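Local structure of Rod shape-determining protein (MreC) (Helicobacter pylori, 5LP5) at residues Glu177-Ile183 with Tyr222-Leu227; Ile191-Thr197 with Val208-Ser214. The protein binds penicillin-binding protein 2 in a core complex of cell wall synthesis and probably acts as a scaffold in the determination of rod shape. All coordinates share one frame; numbering follows the deposited sequence.

How the interactions relate
Both interactions belong to the same six-stranded antiparallel barrel. Interaction 1 joins strand 178-183 to 223-228, and interaction 2 joins 194-197 to 209-218. Strands 223-228 and 209-218, one from each contact, are neighbours, tied by a probable hydrogen bond from Ser214 N to Val226 O. Leu227 of interaction 1 packs on Val195 and Val210 of interaction 2, so the two share an apolar interior. Interaction 1, mostly buried, adds a serine-carboxylate bond, and its aromatic end, Phe182 and Tyr222, meets penicillin-binding protein 2. Interaction 2 is partly buried, touches no other chain of the assembly, and ends in backbone bonds and a threonine hydroxyl. Each has a beta bulge, on 178-183 and on 209-218 respectively.

Interaction 1: Glu177-Ile183 with Tyr222-Leu227; sequences ELVVDFI and YKSAVL
Val180 and Ala225 form an antiparallel hydrogen-bonded pair, with Val180 N to Ala225 O at 2.7 Å and Ala225 N returning to Val180 O. Leu227 N extends the ladder by bonding to Leu178 O. At the other end Ile183 and Lys223 exchange a second pair of backbone bonds. Between the two pairs the register slips by one residue: Asp181 and Phe182 together face Ser224, a beta bulge in which Phe182 takes a positive phi of 67°.

The apolar contacts lie mainly on the face carrying Val180, Ala225 and Ile183. Ile183 CD1 reaches along the sheet to Ala225 CB (4.0 Å), and Val180 CG2 meets Leu227 CD2 at 3.9 Å. Leu227 CD1 also touches Leu178 CD2. Val180 further touches Ile170 of the adjoining strand, and Val159 and Ile161.

The other face is mixed: Val179 and Val226 meet through their CG2 methyls, and farther along Ser224 OG donates to Asp181 OD1 from above the carboxylate plane. A water bound to Tyr222 OH makes a weak bond to the same oxygen.

At the bulge Phe182 and Tyr222 run side by side, pointing the same way, ring planes 50° apart. With Tyr222 CG between its backbone N and carbonyl carbon (chi1 71°), Tyr222 CD1 comes 3.5 Å from Phe182 N. Phe182 CD1 lies over one face of the tyrosine ring, 3.8 Å from Tyr222 CE1. Both residues pack on Pro147 of the penicillin-binding protein 2 chain, whose Tyr127 OH is hydrogen-bonded to Phe182 O. This is a bulged antiparallel strand pair of the MreC barrel core, apolar inside, with its bulge at the partner interface.

Interaction 2: Ile191-Thr197 with Val208-Ser214; sequences IGDQVLT and VFVGEVS
Val195 packs against Val210 and Val213 at the apolar centre of this hairpin. Its two methyls divide the work: CG1, anti to the backbone N (chi1 177°), meets Val210 CB at 4.0 Å, while CG2 lies 4.0 Å from Val213 CG2, the two side chains crossing at about a right angle. Val159 and Leu227 also press on this side.

The backbone around Val195 is a classic beta bulge, with Val210 and Gly211 both facing it. Val195 O takes the N-H of Val210 at 2.9 Å and a weak bond from Gly211 N, while Val195 N bonds to Gly211 O. Gly211 N also stands over one face of the Phe209 ring, offset toward its rim.

On the sheet face of Gln194, Leu196, Phe209 and Glu212, Leu196 CD2 rests on Phe209 CA at 3.7 Å. Gln194 crosses Phe209 roughly at right angles and places NE2 3.7 Å from Phe209 CE1, the amide and ring planes 50° apart.

Polar bonds close both ends. Thr197 N bonds to Val208 O, and Thr197 OG1, set between its backbone N and carbonyl carbon (chi1 60°), accepts Val208 N at 3.0 Å; the same hydroxyl donates to Gly205 O, its stronger polar partner. At the far end Gly192 N reaches Val213 O at 2.8 Å, and Val213 N bonds to the backbone O of Asp193; the carboxylate of that residue turns elsewhere, OD2 accepting Asn190 N.

No helix takes part: strand 194-197 also bonds through its backbone to Met160 and Gly162, closing the barrel, and strand 209-218 has 223-228 on its other side.

Interaction 1: Glu177-Ile183 with Tyr222-Leu227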
loop_
_atom_site.group_PDB
_atom_site.type_symbol
_atom_site.label_atom_id
_atom_site.label_comp_id
_atom_site.label_asym_id
_atom_site.label_seq_id
_atom_site.Cartn_x
_atom_site.Cartn_y
_atom_site.Cartn_z
ATOM N N GLU C 177 -9.863 20.019 -16.809
ATOM C CA GLU C 177 -10.702 18.833 -16.937
ATOM C C GLU C 177 -11.114 18.436 -15.532
ATOM O O GLU C 177 -10.365 18.616 -14.585
ATOM C CB GLU C 177 -9.938 17.666 -17.583
ATOM C CG GLU C 177 -9.169 18.038 -18.839
ATOM C CD GLU C 177 -8.613 16.839 -19.580
ATOM O OE1 GLU C 177 -7.621 16.244 -19.079
ATOM O OE2 GLU C 177 -9.160 16.516 -20.669
ATOM N N LEU C 178 -12.319 17.912 -15.391
ATOM C CA LEU C 178 -12.760 17.401 -14.109
ATOM C C LEU C 178 -12.100 16.064 -13.843
ATOM O O LEU C 178 -12.162 15.186 -14.660
ATOM C CB LEU C 178 -14.295 17.274 -14.080
ATOM C CG LEU C 178 -14.862 17.109 -12.680
ATOM C CD1 LEU C 178 -14.533 18.341 -11.865
ATOM C CD2 LEU C 178 -16.363 16.937 -12.726
ATOM N N VAL C 179 -11.477 15.911 -12.687
ATOM C CA VAL C 179 -10.703 14.703 -12.388
ATOM C C VAL C 179 -11.147 14.085 -11.079
ATOM O O VAL C 179 -11.485 14.806 -10.142
ATOM C CB VAL C 179 -9.212 15.054 -12.277
ATOM C CG1 VAL C 179 -8.412 13.852 -11.787
ATOM C CG2 VAL C 179 -8.691 15.627 -13.604
ATOM N N VAL C 180 -11.177 12.757 -11.024
ATOM C CA VAL C 180 -11.279 12.067 -9.739
ATOM C C VAL C 180 -9.883 11.625 -9.325
ATOM O O VAL C 180 -9.204 10.884 -10.034
ATOM C CB VAL C 180 -12.199 10.834 -9.787
ATOM C CG1 VAL C 180 -12.261 10.168 -8.430
ATOM C CG2 VAL C 180 -13.593 11.213 -10.260
ATOM N N ASP C 181 -9.473 12.076 -8.162
ATOM C CA ASP C 181 -8.132 11.840 -7.654
ATOM C C ASP C 181 -8.160 10.861 -6.485
ATOM O O ASP C 181 -9.217 10.617 -5.892
ATOM C CB ASP C 181 -7.545 13.185 -7.196
ATOM C CG ASP C 181 -6.524 13.729 -8.154
ATOM O OD1 ASP C 181 -5.683 12.906 -8.589
ATOM O OD2 ASP C 181 -6.564 14.955 -8.457
ATOM N N PHE C 182 -6.986 10.308 -6.197
ATOM C CA PHE C 182 -6.725 9.527 -4.981
ATOM C C PHE C 182 -7.449 8.187 -4.857
ATOM O O PHE C 182 -7.840 7.765 -3.782
ATOM C CB PHE C 182 -6.943 10.376 -3.733
ATOM C CG PHE C 182 -6.300 11.735 -3.799
ATOM C CD1 PHE C 182 -4.971 11.897 -4.206
ATOM C CD2 PHE C 182 -7.063 12.864 -3.536
ATOM C CE1 PHE C 182 -4.415 13.158 -4.288
ATOM C CE2 PHE C 182 -6.499 14.133 -3.582
ATOM C CZ PHE C 182 -5.173 14.279 -3.960
ATOM N N ILE C 183 -7.543 7.490 -5.972
ATOM C CA ILE C 183 -8.165 6.170 -6.051
ATOM C C ILE C 183 -7.142 5.068 -5.769
ATOM O O ILE C 183 -6.002 5.120 -6.248
ATOM C CB ILE C 183 -8.704 5.940 -7.464
ATOM C CG1 ILE C 183 -9.596 7.100 -7.897
ATOM C CG2 ILE C 183 -9.448 4.633 -7.578
ATOM C CD1 ILE C 183 -9.863 7.161 -9.393
ATOM N N TYR C 222 -1.527 5.754 -6.037
ATOM C CA TYR C 222 -2.922 5.976 -6.306
ATOM C C TYR C 222 -3.098 6.203 -7.814
ATOM O O TYR C 222 -2.120 6.359 -8.549
ATOM C CB TYR C 222 -3.400 7.194 -5.509
ATOM C CG TYR C 222 -2.878 8.518 -6.013
ATOM C CD1 TYR C 222 -3.662 9.330 -6.826
ATOM C CD2 TYR C 222 -1.600 8.960 -5.678
ATOM C CE1 TYR C 222 -3.202 10.554 -7.274
ATOM C CE2 TYR C 222 -1.124 10.189 -6.122
ATOM C CZ TYR C 222 -1.922 10.970 -6.930
ATOM O OH TYR C 222 -1.446 12.169 -7.379
ATOM N N LYS C 223 -4.357 6.212 -8.255
ATOM C CA LYS C 223 -4.705 6.484 -9.640
ATOM C C LYS C 223 -5.672 7.626 -9.700
ATOM O O LYS C 223 -6.314 7.949 -8.716
ATOM C CB LYS C 223 -5.414 5.285 -10.246
ATOM C CG LYS C 223 -4.504 4.147 -10.678
ATOM C CD LYS C 223 -5.299 2.999 -11.314
ATOM C CE LYS C 223 -6.349 2.406 -10.374
ATOM N NZ LYS C 223 -6.737 1.030 -10.765
ATOM N N SER C 224 -5.785 8.213 -10.885
ATOM C CA SER C 224 -6.736 9.275 -11.150
ATOM C C SER C 224 -7.615 8.882 -12.319
ATOM O O SER C 224 -7.233 8.063 -13.136
ATOM C CB SER C 224 -6.003 10.575 -11.516
ATOM O OG SER C 224 -5.345 11.171 -10.414
ATOM N N ALA C 225 -8.781 9.501 -12.401
ATOM C CA ALA C 225 -9.694 9.279 -13.498
ATOM C C ALA C 225 -10.144 10.607 -14.029
ATOM O O ALA C 225 -10.680 11.430 -13.295
ATOM C CB ALA C 225 -10.906 8.475 -13.041
ATOM N N VAL C 226 -9.930 10.826 -15.314
ATOM C CA VAL C 226 -10.405 12.026 -15.959
ATOM C C VAL C 226 -11.800 11.763 -16.448
ATOM O O VAL C 226 -12.048 10.710 -17.031
ATOM C CB VAL C 226 -9.519 12.395 -17.163
ATOM C CG1 VAL C 226 -10.029 13.677 -17.824
ATOM C CG2 VAL C 226 -8.070 12.557 -16.713
ATOM N N LEU C 227 -12.703 12.711 -16.229
ATOM C CA LEU C 227 -14.120 12.502 -16.553
ATOM C C LEU C 227 -14.501 13.118 -17.869
ATOM O O LEU C 227 -13.888 14.062 -18.302
ATOM C CB LEU C 227 -15.027 13.090 -15.469
ATOM C CG LEU C 227 -14.728 12.609 -14.065
ATOM C CD1 LEU C 227 -15.803 13.101 -13.121
ATOM C CD2 LEU C 227 -14.677 11.101 -13.994
HETATM O O HOH W 1 -2.406 13.904 -9.141
#

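Interaction 2: Ile191-Thr197 with Val208-Ser214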
loop_
_atom_site.group_PDB
_atom_site.type_symbol
_atom_site.label_atom_id
_atom_site.label_comp_id
_atom_site.label_asym_id
_atom_site.label_seq_id
_atom_site.Cartn_x
_atom_site.Cartn_y
_atom_site.Cartn_z
ATOM N N ILE C 191 -13.463 2.398 -18.622
ATOM C CA ILE C 191 -13.843 3.581 -19.377
ATOM C C ILE C 191 -15.363 3.560 -19.567
ATOM O O ILE C 191 -15.916 2.551 -19.992
ATOM C CB ILE C 191 -13.168 3.657 -20.766
ATOM C CG1 ILE C 191 -11.670 3.453 -20.675
ATOM C CG2 ILE C 191 -13.467 5.003 -21.398
ATOM C CD1 ILE C 191 -11.041 4.322 -19.628
ATOM N N GLY C 192 -16.024 4.664 -19.223
ATOM C CA GLY C 192 -17.474 4.770 -19.313
ATOM C C GLY C 192 -18.212 4.581 -18.002
ATOM O O GLY C 192 -19.384 4.932 -17.928
ATOM N N ASP C 193 -17.562 4.011 -16.980
ATOM C CA ASP C 193 -18.161 3.885 -15.661
ATOM C C ASP C 193 -18.786 5.206 -15.192
ATOM O O ASP C 193 -18.113 6.230 -15.210
ATOM C CB ASP C 193 -17.089 3.513 -14.605
ATOM C CG ASP C 193 -16.943 2.031 -14.392
ATOM O OD1 ASP C 193 -18.015 1.378 -14.314
ATOM O OD2 ASP C 193 -15.777 1.551 -14.246
ATOM N N GLN C 194 -20.038 5.126 -14.733
ATOM C CA GLN C 194 -20.686 6.206 -14.040
ATOM C C GLN C 194 -19.939 6.655 -12.773
ATOM O O GLN C 194 -19.417 5.835 -12.004
ATOM C CB GLN C 194 -22.090 5.801 -13.648
ATOM C CG GLN C 194 -23.103 5.895 -14.786
ATOM C CD GLN C 194 -24.460 6.333 -14.277
ATOM O OE1 GLN C 194 -24.842 6.025 -13.135
ATOM N NE2 GLN C 194 -25.191 7.083 -15.112
ATOM N N VAL C 195 -19.917 7.974 -12.578
ATOM C CA VAL C 195 -19.352 8.577 -11.377
ATOM C C VAL C 195 -20.456 9.361 -10.647
ATOM O O VAL C 195 -21.075 10.256 -11.221
ATOM C CB VAL C 195 -18.191 9.505 -11.749
ATOM C CG1 VAL C 195 -17.638 10.204 -10.523
ATOM C CG2 VAL C 195 -17.101 8.705 -12.420
ATOM N N LEU C 196 -20.692 9.017 -9.389
ATOM C CA LEU C 196 -21.771 9.615 -8.592
ATOM C C LEU C 196 -21.214 10.215 -7.312
ATOM O O LEU C 196 -20.180 9.766 -6.822
ATOM C CB LEU C 196 -22.786 8.558 -8.183
ATOM C CG LEU C 196 -23.378 7.760 -9.324
ATOM C CD1 LEU C 196 -24.091 6.484 -8.856
ATOM C CD2 LEU C 196 -24.273 8.677 -10.148
ATOM N N THR C 197 -21.916 11.193 -6.744
ATOM C CA THR C 197 -21.511 11.705 -5.450
ATOM C C THR C 197 -21.610 10.577 -4.419
ATOM O O THR C 197 -22.560 9.795 -4.431
ATOM C CB THR C 197 -22.394 12.881 -5.015
ATOM O OG1 THR C 197 -23.752 12.451 -4.921
ATOM C CG2 THR C 197 -22.316 14.009 -5.988
ATOM N N VAL C 208 -25.938 11.397 -6.756
ATOM C CA VAL C 208 -26.120 12.460 -7.731
ATOM C C VAL C 208 -25.106 12.280 -8.827
ATOM O O VAL C 208 -23.961 11.942 -8.547
ATOM C CB VAL C 208 -25.955 13.841 -7.096
ATOM C CG1 VAL C 208 -26.115 14.928 -8.129
ATOM C CG2 VAL C 208 -26.979 14.036 -5.995
ATOM N N PHE C 209 -25.503 12.498 -10.074
ATOM C CA PHE C 209 -24.639 12.216 -11.231
ATOM C C PHE C 209 -23.534 13.266 -11.364
ATOM O O PHE C 209 -23.758 14.457 -11.196
ATOM C CB PHE C 209 -25.439 12.155 -12.526
ATOM C CG PHE C 209 -24.611 11.894 -13.758
ATOM C CD1 PHE C 209 -24.233 10.605 -14.082
ATOM C CD2 PHE C 209 -24.235 12.921 -14.605
ATOM C CE1 PHE C 209 -23.474 10.344 -15.234
ATOM C CE2 PHE C 209 -23.473 12.674 -15.743
ATOM C CZ PHE C 209 -23.091 11.376 -16.059
ATOM N N VAL C 210 -22.330 12.809 -11.662
ATOM C CA VAL C 210 -21.203 13.701 -11.866
ATOM C C VAL C 210 -20.687 13.617 -13.290
ATOM O O VAL C 210 -20.586 14.651 -13.965
ATOM C CB VAL C 210 -20.061 13.387 -10.893
ATOM C CG1 VAL C 210 -18.876 14.286 -11.165
ATOM C CG2 VAL C 210 -20.535 13.623 -9.477
ATOM N N GLY C 211 -20.355 12.394 -13.727
ATOM C CA GLY C 211 -19.773 12.172 -15.066
ATOM C C GLY C 211 -19.402 10.729 -15.326
ATOM O O GLY C 211 -19.893 9.839 -14.651
ATOM N N GLU C 212 -18.554 10.503 -16.315
ATOM C CA GLU C 212 -18.140 9.152 -16.702
ATOM C C GLU C 212 -16.636 9.112 -16.907
ATOM O O GLU C 212 -16.048 10.083 -17.368
ATOM C CB GLU C 212 -18.823 8.727 -18.013
ATOM C CG GLU C 212 -20.341 8.653 -17.924
ATOM C CD GLU C 212 -21.055 8.450 -19.241
ATOM O OE1 GLU C 212 -20.418 7.913 -20.200
ATOM O OE2 GLU C 212 -22.267 8.814 -19.255
ATOM N N VAL C 213 -16.021 7.980 -16.592
ATOM C CA VAL C 213 -14.578 7.865 -16.697
ATOM C C VAL C 213 -14.162 7.845 -18.165
ATOM O O VAL C 213 -14.669 7.046 -18.935
ATOM C CB VAL C 213 -14.074 6.597 -16.002
ATOM C CG1 VAL C 213 -12.550 6.457 -16.154
ATOM C CG2 VAL C 213 -14.464 6.634 -14.534
ATOM N N SER C 214 -13.268 8.747 -18.566
ATOM C CA SER C 214 -12.800 8.763 -19.946
ATOM C C SER C 214 -11.375 8.224 -20.080
ATOM O O SER C 214 -11.058 7.568 -21.067
ATOM C CB SER C 214 -12.938 10.143 -20.568
ATOM O OG SER C 214 -11.758 10.859 -20.526
#